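Hypothetical protein (PDB 2IM9) is of unknown function but belongs to an N-acetylmuramoyl-L-alanine amidase-like family in the clan of papain-like peptidases, so it may cleave amide bonds of cell-wall peptidoglycan. Local coordinates at residues K40-L45 / L103-A108; G149-I154 / N313-L318; R159-Q164 / N234-S239; Y169-I174 / L216-Y221; V246-R251 / S267-A272. One frame throughout, in Å; residues are numbered along the deposited sequence.

Contact 1: K40-L45 / L103-A108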
# COMPACT_ATOMS: atom_id res chain seq x y z
N LYS A 40 3.19 -23.25 -5.01
CA LYS A 40 4.01 -23.47 -6.22
C LYS A 40 5.06 -22.40 -6.41
O LYS A 40 6.20 -22.72 -6.78
CB LYS A 40 3.15 -23.58 -7.48
CG LYS A 40 2.31 -24.85 -7.55
CD LYS A 40 1.40 -24.85 -8.78
CE LYS A 40 0.36 -25.98 -8.69
NZ LYS A 40 -0.22 -26.31 -10.03
N LEU A 41 4.70 -21.15 -6.16
CA LEU A 41 5.66 -20.06 -6.28
C LEU A 41 6.89 -20.34 -5.44
O LEU A 41 8.02 -20.24 -5.93
CB LEU A 41 5.04 -18.70 -5.88
CG LEU A 41 6.02 -17.52 -5.90
CD1 LEU A 41 6.58 -17.25 -7.31
CD2 LEU A 41 5.30 -16.29 -5.38
N TYR A 42 6.68 -20.72 -4.18
CA TYR A 42 7.80 -20.98 -3.26
C TYR A 42 8.66 -22.15 -3.67
O TYR A 42 9.87 -22.10 -3.50
CB TYR A 42 7.34 -21.10 -1.82
CG TYR A 42 7.05 -19.74 -1.22
CD1 TYR A 42 8.05 -18.77 -1.17
CD2 TYR A 42 5.79 -19.43 -0.72
CE1 TYR A 42 7.78 -17.50 -0.65
CE2 TYR A 42 5.51 -18.19 -0.18
CZ TYR A 42 6.51 -17.23 -0.14
OH TYR A 42 6.25 -15.99 0.39
N HIS A 43 8.04 -23.19 -4.21
CA HIS A 43 8.79 -24.32 -4.75
C HIS A 43 9.80 -23.82 -5.78
O HIS A 43 10.97 -24.21 -5.75
CB HIS A 43 7.86 -25.39 -5.34
CG HIS A 43 7.19 -26.24 -4.30
ND1 HIS A 43 7.87 -26.78 -3.23
CD2 HIS A 43 5.91 -26.66 -4.18
CE1 HIS A 43 7.03 -27.48 -2.49
NE2 HIS A 43 5.84 -27.43 -3.05
N THR A 44 9.37 -22.92 -6.66
CA THR A 44 10.27 -22.30 -7.64
C THR A 44 11.31 -21.42 -6.95
O THR A 44 12.51 -21.54 -7.23
CB THR A 44 9.50 -21.46 -8.69
OG1 THR A 44 8.40 -22.22 -9.21
CG2 THR A 44 10.42 -21.06 -9.84
N LEU A 45 10.86 -20.53 -6.06
CA LEU A 45 11.76 -19.58 -5.41
C LEU A 45 12.81 -20.27 -4.55
O LEU A 45 13.98 -19.89 -4.60
CB LEU A 45 10.99 -18.58 -4.55
CG LEU A 45 10.26 -17.39 -5.18
CD1 LEU A 45 9.59 -16.58 -4.08
CD2 LEU A 45 11.18 -16.50 -6.04
N LEU A 103 5.20 -7.69 -0.78
CA LEU A 103 6.11 -7.60 0.37
C LEU A 103 6.05 -8.84 1.24
O LEU A 103 7.10 -9.38 1.61
CB LEU A 103 5.81 -6.35 1.21
CG LEU A 103 6.22 -5.03 0.57
CD1 LEU A 103 5.80 -3.87 1.49
CD2 LEU A 103 7.72 -4.99 0.25
N SER A 104 4.85 -9.31 1.55
CA SER A 104 4.69 -10.48 2.41
C SER A 104 5.22 -11.75 1.74
O SER A 104 5.81 -12.58 2.43
CB SER A 104 3.23 -10.65 2.85
OG SER A 104 2.79 -9.47 3.53
N LEU A 105 5.03 -11.91 0.43
CA LEU A 105 5.64 -13.04 -0.30
C LEU A 105 7.17 -12.93 -0.26
O LEU A 105 7.87 -13.93 -0.05
CB LEU A 105 5.16 -13.11 -1.76
CG LEU A 105 3.71 -13.58 -1.96
CD1 LEU A 105 3.19 -13.17 -3.33
CD2 LEU A 105 3.61 -15.10 -1.76
N ALA A 106 7.69 -11.72 -0.46
CA ALA A 106 9.14 -11.53 -0.52
C ALA A 106 9.80 -11.80 0.82
O ALA A 106 10.93 -12.27 0.87
CB ALA A 106 9.49 -10.12 -1.02
N LEU A 107 9.09 -11.50 1.90
CA LEU A 107 9.61 -11.66 3.25
C LEU A 107 9.58 -13.09 3.76
O LEU A 107 10.30 -13.40 4.71
CB LEU A 107 8.82 -10.79 4.22
CG LEU A 107 9.06 -9.29 4.14
CD1 LEU A 107 8.06 -8.64 5.07
CD2 LEU A 107 10.49 -8.95 4.55
N ALA A 108 8.78 -13.94 3.12
CA ALA A 108 8.51 -15.29 3.60
C ALA A 108 9.14 -16.33 2.70
O ALA A 108 9.60 -15.99 1.62
CB ALA A 108 7.00 -15.51 3.67
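Tyr42 reaches from helix 27-45 to the last turn of helix 95-107 and ends against Leu105 and Ala108. Its hydroxyl makes the one hydrogen bond between the two segments: Tyr42 OH donates to Leu105 O at 2.7 Å. The donor lies in the carbonyl plane on a lone pair, with a C=O...donor angle of 108°. The same carbonyl oxygen sits at the edge of the Tyr42 ring, near its plane. Tyr42 CG stands beside its own backbone N (chi1 -77°), and this directs the ring toward helix 95-107.

Leu105 meets the tyrosine twice, through its carbonyl and through one methyl. Leu105 CD2 lies 3.9 Å from Tyr42 CZ. The same methyl also approaches Leu41, with Leu41 CD2 and Leu105 CD2 4.2 Å apart. Ala108 follows the end of the helix. Ala108 CB is 3.4 Å from Tyr42 OH, and Ala108 O comes within 3.3 Å of Tyr42 CE1.

The short helical segments are far apart, 11.9 Å between axes at an angle of 45°, and the Tyr42 side chain spans much of that distance. Leu105 also packs on Phe114 of helix 111-122 and on Ile60 of helix 53-63, which places the contact within a helical cluster.

The buried phenol thus has a polar partner. Leu105 O, near the helix end, takes its short bond from the tyrosine and weak ones from Ala108 N and Arg56 NH2.

Contact 2: G149-I154 / N313-L318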
# COMPACT_ATOMS: atom_id res chain seq x y z
N GLY A 149 9.95 -2.62 12.16
CA GLY A 149 11.23 -2.83 11.49
C GLY A 149 11.17 -3.40 10.10
O GLY A 149 12.19 -3.88 9.57
N LEU A 150 10.00 -3.34 9.48
CA LEU A 150 9.86 -3.77 8.09
C LEU A 150 10.31 -2.70 7.10
O LEU A 150 11.03 -3.01 6.11
CB LEU A 150 8.41 -4.20 7.78
CG LEU A 150 8.15 -4.59 6.33
CD1 LEU A 150 9.06 -5.73 5.89
CD2 LEU A 150 6.67 -4.99 6.13
N LEU A 151 9.89 -1.46 7.35
CA LEU A 151 10.16 -0.34 6.44
C LEU A 151 11.02 0.74 7.09
O LEU A 151 10.99 0.93 8.32
CB LEU A 151 8.84 0.31 5.98
CG LEU A 151 7.82 -0.62 5.31
CD1 LEU A 151 6.49 0.12 5.12
CD2 LEU A 151 8.35 -1.16 3.98
N LYS A 152 11.76 1.45 6.24
CA LYS A 152 12.46 2.67 6.63
C LYS A 152 12.18 3.75 5.61
O LYS A 152 12.34 3.52 4.43
CB LYS A 152 13.97 2.40 6.65
CG LYS A 152 14.82 3.60 7.10
CD LYS A 152 16.29 3.20 7.30
CE LYS A 152 16.92 2.68 6.01
NZ LYS A 152 18.42 2.63 6.09
N ASP A 153 11.80 4.93 6.08
CA ASP A 153 11.54 6.08 5.21
C ASP A 153 12.90 6.68 4.87
O ASP A 153 13.64 7.11 5.78
CB ASP A 153 10.63 7.08 5.93
CG ASP A 153 10.14 8.22 5.03
OD1 ASP A 153 10.92 8.69 4.18
OD2 ASP A 153 8.97 8.66 5.20
N ILE A 154 13.24 6.69 3.59
CA ILE A 154 14.51 7.27 3.14
C ILE A 154 14.35 8.54 2.30
O ILE A 154 15.32 9.01 1.69
CB ILE A 154 15.37 6.24 2.39
CG1 ILE A 154 14.70 5.77 1.09
CG2 ILE A 154 15.66 5.04 3.31
CD1 ILE A 154 15.72 5.32 0.06
N ASN A 313 6.92 9.94 -1.62
CA ASN A 313 7.61 9.44 -0.43
C ASN A 313 8.26 8.12 -0.82
O ASN A 313 7.69 7.36 -1.61
CB ASN A 313 6.60 9.28 0.73
CG ASN A 313 7.19 8.59 1.95
OD1 ASN A 313 7.30 7.36 2.00
ND2 ASN A 313 7.54 9.36 2.95
N ILE A 314 9.45 7.87 -0.27
CA ILE A 314 10.21 6.66 -0.62
C ILE A 314 10.58 5.89 0.65
O ILE A 314 11.17 6.45 1.57
CB ILE A 314 11.51 6.98 -1.42
CG1 ILE A 314 11.23 7.86 -2.65
CG2 ILE A 314 12.21 5.70 -1.88
CD1 ILE A 314 11.28 9.35 -2.39
N GLN A 315 10.24 4.60 0.66
CA GLN A 315 10.59 3.71 1.76
C GLN A 315 11.32 2.49 1.22
O GLN A 315 11.11 2.09 0.07
CB GLN A 315 9.33 3.24 2.46
CG GLN A 315 8.67 4.32 3.27
CD GLN A 315 7.45 3.80 3.95
OE1 GLN A 315 6.42 3.55 3.30
NE2 GLN A 315 7.54 3.60 5.27
N VAL A 316 12.18 1.91 2.04
CA VAL A 316 12.86 0.67 1.65
C VAL A 316 12.56 -0.41 2.67
O VAL A 316 12.17 -0.11 3.80
CB VAL A 316 14.39 0.83 1.51
CG1 VAL A 316 14.73 1.82 0.39
CG2 VAL A 316 15.00 1.29 2.84
N VAL A 317 12.69 -1.65 2.24
CA VAL A 317 12.44 -2.80 3.10
C VAL A 317 13.75 -3.13 3.80
O VAL A 317 14.79 -3.21 3.15
CB VAL A 317 11.96 -4.01 2.27
CG1 VAL A 317 11.91 -5.30 3.12
CG2 VAL A 317 10.62 -3.72 1.63
N LEU A 318 13.69 -3.33 5.11
CA LEU A 318 14.92 -3.52 5.90
C LEU A 318 15.42 -4.97 5.99
O LEU A 318 16.63 -5.22 5.85
CB LEU A 318 14.73 -2.95 7.30
CG LEU A 318 14.59 -1.44 7.43
CD1 LEU A 318 14.22 -1.07 8.86
CD2 LEU A 318 15.88 -0.74 6.98
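The Asp153 carboxylate and the Asn313 amide meet almost at right angles, their planes 84° apart. Asn313 ND2 donates to Asp153 OD2 at 2.8 Å. The bond runs within the amide plane but reaches the carboxylate oxygen from its syn side, 34° out of the carboxylate plane. Asp153 CG is anti to the backbone N (chi1 -171°), which turns the carboxylate toward Asn313. Its other oxygen, OD1, is bonded to Thr155 OG1.

The backbones form an antiparallel pair. Lys152 and Val316 are a hydrogen-bonded pair, joined in both directions: Lys152 N to Val316 O and Val316 N to Lys152 O are each 2.9 Å. Leu151 with Val317 and Asp153 with Gln315 are the flanking non-hydrogen-bonded pairs. Leu318 N to Leu150 O and Ile154 N to Ile314 O continue the pattern beyond the short strand.

On the face of Lys152 and Val316, the aliphatic part of the lysine crosses Leu318, with Lys152 CB 3.7 Å from Leu318 CD2. Ile154 CD1 packs at 3.7 Å on Val316 CG1.

Gly149 ends helix 137-147 in a Schellman motif, and after Leu150 the chain enters strand 151-153. Leu151 and Asp153 pack back against that helix, on Trp141 and Gln146. Strand 311-317 continues the sheet to strands 246-254 and 214-223; Asn313 ND2 also bonds Pro220 O of the latter.

Contact 3: R159-Q164 / N234-S239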
# COMPACT_ATOMS: atom_id res chain seq x y z
N ARG A 159 19.14 13.49 -1.94
CA ARG A 159 19.65 14.85 -1.78
C ARG A 159 20.10 15.46 -3.11
O ARG A 159 20.39 14.74 -4.06
CB ARG A 159 20.79 14.84 -0.76
CG ARG A 159 20.40 14.14 0.54
CD ARG A 159 21.41 14.37 1.67
NE ARG A 159 22.70 13.73 1.40
CZ ARG A 159 23.73 13.74 2.23
NH1 ARG A 159 23.65 14.36 3.41
NH2 ARG A 159 24.86 13.13 1.89
N ASN A 160 20.14 16.79 -3.19
CA ASN A 160 20.61 17.45 -4.40
C ASN A 160 22.14 17.34 -4.53
O ASN A 160 22.81 16.72 -3.71
CB ASN A 160 20.19 18.93 -4.45
CG ASN A 160 20.76 19.76 -3.30
OD1 ASN A 160 21.74 19.38 -2.63
ND2 ASN A 160 20.13 20.90 -3.05
N GLU A 161 22.70 17.99 -5.54
CA GLU A 161 24.14 17.93 -5.79
C GLU A 161 25.00 18.63 -4.74
O GLU A 161 26.22 18.42 -4.72
CB GLU A 161 24.46 18.43 -7.19
CG GLU A 161 23.96 17.48 -8.28
CD GLU A 161 23.75 18.19 -9.60
OE1 GLU A 161 23.12 19.26 -9.58
OE2 GLU A 161 24.20 17.68 -10.66
N LYS A 162 24.38 19.43 -3.87
CA LYS A 162 25.08 20.02 -2.73
C LYS A 162 24.94 19.19 -1.46
O LYS A 162 25.33 19.64 -0.37
CB LYS A 162 24.62 21.45 -2.48
CG LYS A 162 24.79 22.34 -3.71
N LYS A 163 24.40 17.98 -1.60
CA LYS A 163 24.26 17.01 -0.51
C LYS A 163 23.32 17.53 0.57
O LYS A 163 23.52 17.30 1.76
CB LYS A 163 25.61 16.67 0.14
CG LYS A 163 26.60 15.96 -0.77
CD LYS A 163 27.94 15.76 -0.06
CE LYS A 163 28.56 17.09 0.35
NZ LYS A 163 29.80 16.91 1.17
N GLN A 164 22.29 18.23 0.13
CA GLN A 164 21.25 18.68 1.04
C GLN A 164 19.93 18.07 0.60
O GLN A 164 19.65 18.01 -0.62
CB GLN A 164 21.16 20.21 1.03
CG GLN A 164 22.30 20.89 1.81
CD GLN A 164 22.21 20.68 3.32
OE1 GLN A 164 23.22 20.48 4.00
NE2 GLN A 164 20.99 20.71 3.84
N ASN A 234 14.86 15.73 -12.92
CA ASN A 234 16.11 15.86 -12.19
C ASN A 234 16.73 14.48 -12.05
O ASN A 234 16.43 13.71 -11.13
CB ASN A 234 15.88 16.50 -10.81
CG ASN A 234 17.18 16.96 -10.17
OD1 ASN A 234 18.11 16.18 -9.99
ND2 ASN A 234 17.24 18.24 -9.83
N LEU A 235 17.60 14.15 -12.99
CA LEU A 235 18.14 12.79 -13.03
C LEU A 235 18.98 12.44 -11.82
O LEU A 235 19.03 11.27 -11.43
CB LEU A 235 18.89 12.55 -14.33
CG LEU A 235 18.07 12.87 -15.59
CD1 LEU A 235 18.90 12.60 -16.83
CD2 LEU A 235 16.76 12.08 -15.66
N HIS A 236 19.61 13.44 -11.21
CA HIS A 236 20.37 13.21 -9.99
C HIS A 236 19.48 12.70 -8.86
O HIS A 236 19.85 11.76 -8.14
CB HIS A 236 21.13 14.45 -9.51
CG HIS A 236 22.01 14.20 -8.33
ND1 HIS A 236 23.18 13.47 -8.41
CD2 HIS A 236 21.87 14.55 -7.03
CE1 HIS A 236 23.73 13.40 -7.21
NE2 HIS A 236 22.95 14.03 -6.35
N LEU A 237 18.32 13.32 -8.68
CA LEU A 237 17.39 12.86 -7.64
C LEU A 237 16.80 11.49 -7.97
O LEU A 237 16.82 10.57 -7.13
CB LEU A 237 16.26 13.87 -7.41
CG LEU A 237 16.69 15.24 -6.85
CD1 LEU A 237 15.51 16.22 -6.79
CD2 LEU A 237 17.31 15.06 -5.46
N PHE A 238 16.27 11.34 -9.19
CA PHE A 238 15.67 10.07 -9.60
C PHE A 238 16.63 8.89 -9.45
O PHE A 238 16.21 7.80 -9.04
CB PHE A 238 15.11 10.12 -11.02
CG PHE A 238 13.78 10.80 -11.12
CD1 PHE A 238 12.62 10.17 -10.66
CD2 PHE A 238 13.68 12.06 -11.69
CE1 PHE A 238 11.38 10.78 -10.76
CE2 PHE A 238 12.43 12.69 -11.80
CZ PHE A 238 11.28 12.05 -11.34
N SER A 239 17.92 9.10 -9.72
CA SER A 239 18.90 8.01 -9.67
C SER A 239 19.13 7.45 -8.26
O SER A 239 19.72 6.37 -8.12
CB SER A 239 20.24 8.50 -10.23
OG SER A 239 20.90 9.34 -9.30
O HOH W 1 23.39 14.05 -3.46
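Glu161 lays its CG over one face of the His236 ring. This CH-pi contact is nearly central: Glu161 CG is 3.8 Å from the ring centroid and 12° off the normal. His236 CG lies anti to its backbone N (chi1 -175°), which carries the imidazole away from its short helix toward the turn. Extended beyond CG, the glutamate chain carries its carboxylate away from the ring; Glu161 OE2 stays 4.9 Å from His236 ND1.

The ring edge meets the backbone. Arg159 O lies near the ring plane, 3.3 Å from His236 CD2. Water 1, also in the plane at the edge, joins the segments: it donates to Asn160 O at 2.7 Å and is bonded to His236 NE2 at 2.9 Å. Leu237 adds a methyl contact to the same Arg159 carbonyl, with Leu237 CD2 3.4 Å from Arg159 O.

Both partners are held in shape locally. Residues Asn160 to Lys163 form a type I beta turn. Asn160 OD1 folds back to accept from Gln164 N at 3.0 Å. Asn234 is the N-cap of helix 235-238, its OD1 accepting from Leu237 N.

The turn belongs to the loop between strands 151-153 and 168-175, at the surface. Helix 235-238 is backed by helix 296-303, through Phe238 on Leu300, and by helix 224-227, through Leu237 on Ala226. Gln240 NE2 bonds both Arg159 O and His236 O.

Contact 4: Y169-I174 / L216-Y221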
# COMPACT_ATOMS: atom_id res chain seq x y z
N TYR A 169 7.44 18.38 4.29
CA TYR A 169 6.51 17.57 5.08
C TYR A 169 5.07 17.80 4.65
O TYR A 169 4.62 18.96 4.52
CB TYR A 169 6.62 17.90 6.58
CG TYR A 169 7.97 17.61 7.22
CD1 TYR A 169 8.33 16.31 7.56
CD2 TYR A 169 8.84 18.65 7.51
CE1 TYR A 169 9.56 16.05 8.16
CE2 TYR A 169 10.08 18.41 8.12
CZ TYR A 169 10.43 17.11 8.43
OH TYR A 169 11.66 16.90 9.03
N ALA A 170 4.36 16.70 4.41
CA ALA A 170 2.91 16.75 4.20
C ALA A 170 2.23 16.34 5.50
O ALA A 170 2.67 15.40 6.16
CB ALA A 170 2.51 15.81 3.10
N ASN A 171 1.15 17.04 5.85
CA ASN A 171 0.36 16.69 7.03
C ASN A 171 -1.11 16.56 6.64
O ASN A 171 -1.63 17.35 5.84
CB ASN A 171 0.48 17.75 8.11
CG ASN A 171 1.90 18.18 8.36
OD1 ASN A 171 2.22 19.37 8.23
ND2 ASN A 171 2.77 17.23 8.68
N ALA A 172 -1.77 15.57 7.21
CA ALA A 172 -3.22 15.51 7.12
C ALA A 172 -3.71 15.15 8.49
O ALA A 172 -3.10 14.33 9.16
CB ALA A 172 -3.64 14.46 6.12
N LEU A 173 -4.81 15.77 8.91
CA LEU A 173 -5.40 15.41 10.19
C LEU A 173 -6.40 14.29 9.95
O LEU A 173 -7.48 14.52 9.39
CB LEU A 173 -6.07 16.62 10.84
CG LEU A 173 -6.57 16.34 12.25
CD1 LEU A 173 -5.42 15.99 13.18
CD2 LEU A 173 -7.32 17.55 12.76
N ILE A 174 -5.99 13.08 10.32
CA ILE A 174 -6.75 11.86 10.05
C ILE A 174 -7.68 11.63 11.22
O ILE A 174 -7.24 11.25 12.31
CB ILE A 174 -5.86 10.59 9.87
CG1 ILE A 174 -4.74 10.81 8.85
CG2 ILE A 174 -6.74 9.38 9.51
CD1 ILE A 174 -5.18 11.04 7.42
N LEU A 216 -2.38 13.39 13.43
CA LEU A 216 -1.87 14.28 12.41
C LEU A 216 -0.68 13.59 11.76
O LEU A 216 0.29 13.26 12.44
CB LEU A 216 -1.42 15.61 13.03
CG LEU A 216 -0.92 16.71 12.07
CD1 LEU A 216 -2.03 17.29 11.19
CD2 LEU A 216 -0.24 17.80 12.93
N SER A 217 -0.74 13.37 10.45
CA SER A 217 0.36 12.68 9.81
C SER A 217 1.57 13.61 9.66
O SER A 217 1.45 14.84 9.79
CB SER A 217 -0.06 12.12 8.45
OG SER A 217 -0.27 13.16 7.52
N ASN A 218 2.73 13.01 9.40
CA ASN A 218 3.95 13.78 9.12
C ASN A 218 4.73 12.99 8.07
O ASN A 218 5.56 12.11 8.38
CB ASN A 218 4.78 14.01 10.39
CG ASN A 218 5.68 15.26 10.30
OD1 ASN A 218 5.32 16.25 9.64
ND2 ASN A 218 6.80 15.23 11.00
N VAL A 219 4.43 13.28 6.81
CA VAL A 219 4.89 12.43 5.72
C VAL A 219 5.91 13.17 4.89
O VAL A 219 5.55 14.11 4.17
CB VAL A 219 3.72 12.02 4.80
CG1 VAL A 219 4.25 11.12 3.66
CG2 VAL A 219 2.60 11.31 5.62
N PRO A 220 7.19 12.74 4.94
CA PRO A 220 8.16 13.41 4.07
C PRO A 220 7.83 13.19 2.60
O PRO A 220 7.31 12.12 2.23
CB PRO A 220 9.48 12.71 4.43
CG PRO A 220 9.26 12.18 5.83
CD PRO A 220 7.83 11.70 5.78
N TYR A 221 8.10 14.18 1.77
CA TYR A 221 7.96 13.97 0.32
C TYR A 221 8.95 14.82 -0.45
O TYR A 221 9.31 15.94 -0.02
CB TYR A 221 6.52 14.20 -0.18
CG TYR A 221 6.06 15.65 -0.19
CD1 TYR A 221 6.07 16.40 -1.38
CD2 TYR A 221 5.60 16.28 0.98
CE1 TYR A 221 5.63 17.74 -1.40
CE2 TYR A 221 5.19 17.64 0.96
CZ TYR A 221 5.20 18.34 -0.23
OH TYR A 221 4.78 19.66 -0.25
O HOH W 2 4.38 20.76 2.37
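Tyr169 and Ala170 run antiparallel to Val219 and Pro220, joining strands 168-175 and 214-223 of the antiparallel sheet. Among backbone bonds, Ala170 and Val219 form a hydrogen-bonded pair, with Ala170 N to Val219 O at 2.9 Å and Val219 N to Ala170 O at 2.8 Å. Tyr169 with Pro220 and Leu173 with Leu216 are non-hydrogen-bonded pairs. Ser217 N also donates to Ala172 O.

Between Ala172 and Ser217 a side chain takes the place of the return bond. Ala172 N donates to Ser217 OG, at 2.9 Å, instead of to the serine carbonyl. Ser217 OG sits between its backbone N and carbonyl carbon (chi1 70°), close enough to the strand to take this role, and it is bonded as well to Asp265 OD2. Ser217 O accepts from Asn171 ND2 at 2.9 Å. The same Asn171 nitrogen makes a weak bond to Asn218 OD1, the two amides lying side by side.

Apolar contacts lie on both faces. Leu173 CD1 touches Leu216 CB at 4.0 Å on the solvent-facing side. On the other, Ala170 CB is 3.8 Å from Tyr221 CD2, and both residues pack on Pro252 of strand 246-254. The Tyr221 ring turns its edge to the 169-170 peptide.

One water closes the end of the pair: water 2 donates to Tyr169 O at 2.8 Å and is bonded to Tyr221 OH at 2.9 Å.

Contact 5: V246-R251 / S267-A272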
# COMPACT_ATOMS: atom_id res chain seq x y z
N VAL A 246 9.44 1.23 -2.04
CA VAL A 246 8.01 1.51 -2.09
C VAL A 246 7.85 3.00 -2.32
O VAL A 246 8.42 3.81 -1.55
CB VAL A 246 7.32 1.09 -0.76
CG1 VAL A 246 5.87 1.57 -0.75
CG2 VAL A 246 7.42 -0.46 -0.56
N ILE A 247 7.11 3.37 -3.37
CA ILE A 247 6.84 4.78 -3.72
C ILE A 247 5.39 5.11 -3.41
O ILE A 247 4.49 4.43 -3.92
CB ILE A 247 7.07 5.05 -5.23
CG1 ILE A 247 8.53 4.77 -5.62
CG2 ILE A 247 6.69 6.48 -5.59
CD1 ILE A 247 8.71 4.71 -7.13
N GLU A 248 5.18 6.13 -2.58
CA GLU A 248 3.83 6.63 -2.27
C GLU A 248 3.59 8.00 -2.89
O GLU A 248 4.47 8.88 -2.86
CB GLU A 248 3.61 6.68 -0.75
CG GLU A 248 3.64 5.30 -0.11
CD GLU A 248 3.75 5.30 1.41
OE1 GLU A 248 3.89 6.39 2.02
OE2 GLU A 248 3.66 4.19 1.99
N ILE A 249 2.39 8.20 -3.41
CA ILE A 249 2.05 9.44 -4.08
C ILE A 249 1.38 10.37 -3.07
O ILE A 249 0.37 9.99 -2.47
CB ILE A 249 1.12 9.19 -5.30
CG1 ILE A 249 1.75 8.21 -6.31
CG2 ILE A 249 0.70 10.53 -5.93
CD1 ILE A 249 3.16 8.57 -6.79
N ILE A 250 1.92 11.58 -2.89
CA ILE A 250 1.58 12.45 -1.76
C ILE A 250 0.77 13.67 -2.17
O ILE A 250 1.15 14.38 -3.11
CB ILE A 250 2.88 12.91 -1.01
CG1 ILE A 250 3.76 11.69 -0.65
CG2 ILE A 250 2.53 13.76 0.23
CD1 ILE A 250 3.04 10.58 0.14
N ARG A 251 -0.33 13.89 -1.45
CA ARG A 251 -1.19 15.05 -1.66
C ARG A 251 -1.28 15.78 -0.31
O ARG A 251 -2.12 15.44 0.53
CB ARG A 251 -2.56 14.58 -2.13
CG ARG A 251 -2.53 13.80 -3.44
CD ARG A 251 -3.89 13.67 -4.05
NE ARG A 251 -3.94 12.61 -5.05
CZ ARG A 251 -4.77 12.62 -6.08
NH1 ARG A 251 -5.61 13.65 -6.25
NH2 ARG A 251 -4.78 11.61 -6.94
N SER A 267 -2.44 8.98 -1.92
CA SER A 267 -3.52 8.62 -2.85
C SER A 267 -3.24 7.33 -3.63
O SER A 267 -4.16 6.72 -4.20
CB SER A 267 -3.76 9.77 -3.84
OG SER A 267 -2.55 10.14 -4.49
N HIS A 268 -1.98 6.90 -3.63
CA HIS A 268 -1.56 5.74 -4.42
C HIS A 268 -0.16 5.28 -4.01
O HIS A 268 0.59 6.03 -3.37
CB HIS A 268 -1.56 6.12 -5.92
CG HIS A 268 -1.45 4.94 -6.84
ND1 HIS A 268 -0.60 4.92 -7.93
CD2 HIS A 268 -2.10 3.76 -6.85
CE1 HIS A 268 -0.71 3.76 -8.56
NE2 HIS A 268 -1.63 3.04 -7.93
N LEU A 269 0.16 4.04 -4.35
CA LEU A 269 1.50 3.52 -4.09
C LEU A 269 1.85 2.34 -4.98
O LEU A 269 0.98 1.76 -5.63
CB LEU A 269 1.72 3.19 -2.61
CG LEU A 269 1.04 1.94 -2.03
CD1 LEU A 269 1.67 1.64 -0.67
CD2 LEU A 269 -0.41 2.19 -1.84
N GLY A 270 3.13 2.00 -4.99
CA GLY A 270 3.63 0.92 -5.85
C GLY A 270 5.12 0.78 -5.60
O GLY A 270 5.65 1.36 -4.64
N PHE A 271 5.81 0.05 -6.48
CA PHE A 271 7.24 -0.20 -6.34
C PHE A 271 8.06 0.54 -7.38
O PHE A 271 7.59 0.75 -8.51
CB PHE A 271 7.54 -1.69 -6.48
CG PHE A 271 6.94 -2.55 -5.41
CD1 PHE A 271 7.49 -2.58 -4.14
CD2 PHE A 271 5.81 -3.32 -5.67
CE1 PHE A 271 6.93 -3.38 -3.13
CE2 PHE A 271 5.24 -4.12 -4.68
CZ PHE A 271 5.81 -4.16 -3.40
N ALA A 272 9.26 0.93 -6.98
CA ALA A 272 10.28 1.46 -7.89
C ALA A 272 11.05 0.27 -8.41
O ALA A 272 11.65 -0.46 -7.63
CB ALA A 272 11.24 2.41 -7.14
O HOH W 3 -2.96 9.27 -7.11
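Strands 246-254 and 264-275 are antiparallel neighbours in the middle of the sheet, and Val246 to Ile249 meet Ser267 to Phe271 there. Ile247 and Gly270 form a hydrogen-bonded pair, Ile247 N to Gly270 O at 2.8 Å and Gly270 N to Ile247 O at 3.0 Å. Further along, Ile249 N bonds His268 O, while Ile249 O takes the N-H of Ser267. Ile249 thus faces two residues in the manner of a beta bulge, and the buried N-H of His268 has no partner.

On one face Val246 CG2 lies 3.9 Å from Phe271 CE1, and Glu248 CG runs beside Leu269 CB at 3.8 Å. The carboxylate of Glu248 is bonded to Asn142. On the other face Ile247 CD1 presses tightly on Ala272 CB, 3.4 Å away.

The polar end is held by Arg251. Its chain is extended from CG to NE, and Arg251 NE donates to Ser267 OG at 2.9 Å, within the guanidinium plane and nearly straight (163°). Water 3, at the same planar group's edge, accepts from Arg251 NH2 at 3.0 Å and is bonded to Ser267 OG. Trp254 adds a cation-pi contact.

Helix 95-107 lies against the Leu269 and Phe271 face. Its first residue, Cys95, also touches His268, consistent with the cysteine-histidine pairing of papain-like enzymes, though a catalytic role is only inferred. His268 ND1 is weakly bonded to Tyr299 OH, and NE2 to Ala284 O. Strand 278-285 flanks 264-275, and strand 311-317 pairs with the other edge of 246-254.

How the contacts relate
Contacts 2, 4 and 5 belong to one antiparallel sheet with strand 311-317 as its hub, bordering strands 151-153, 214-223 and 246-254. Contacts 2 and 5 have centres 12 Å apart and share backbone bonds; the centres of contacts 4 and 5 are 14 Å apart, with Ile250 packing on Ala170 and Val219. Contact 1 comes first along the chain; its helix 95-107 packs on the sheet through Leu103 and Leu107. Contact 2 closes a loop enclosing contacts 3, 4 and 5, with 4 nested inside 3. Contact 3 stays at the surface, its nearest atoms about 7 Å from contact 2. Contacts 2, 4 and 5 build the sheet, while contact 1 fixes helix 27-45 to a helix packed on it.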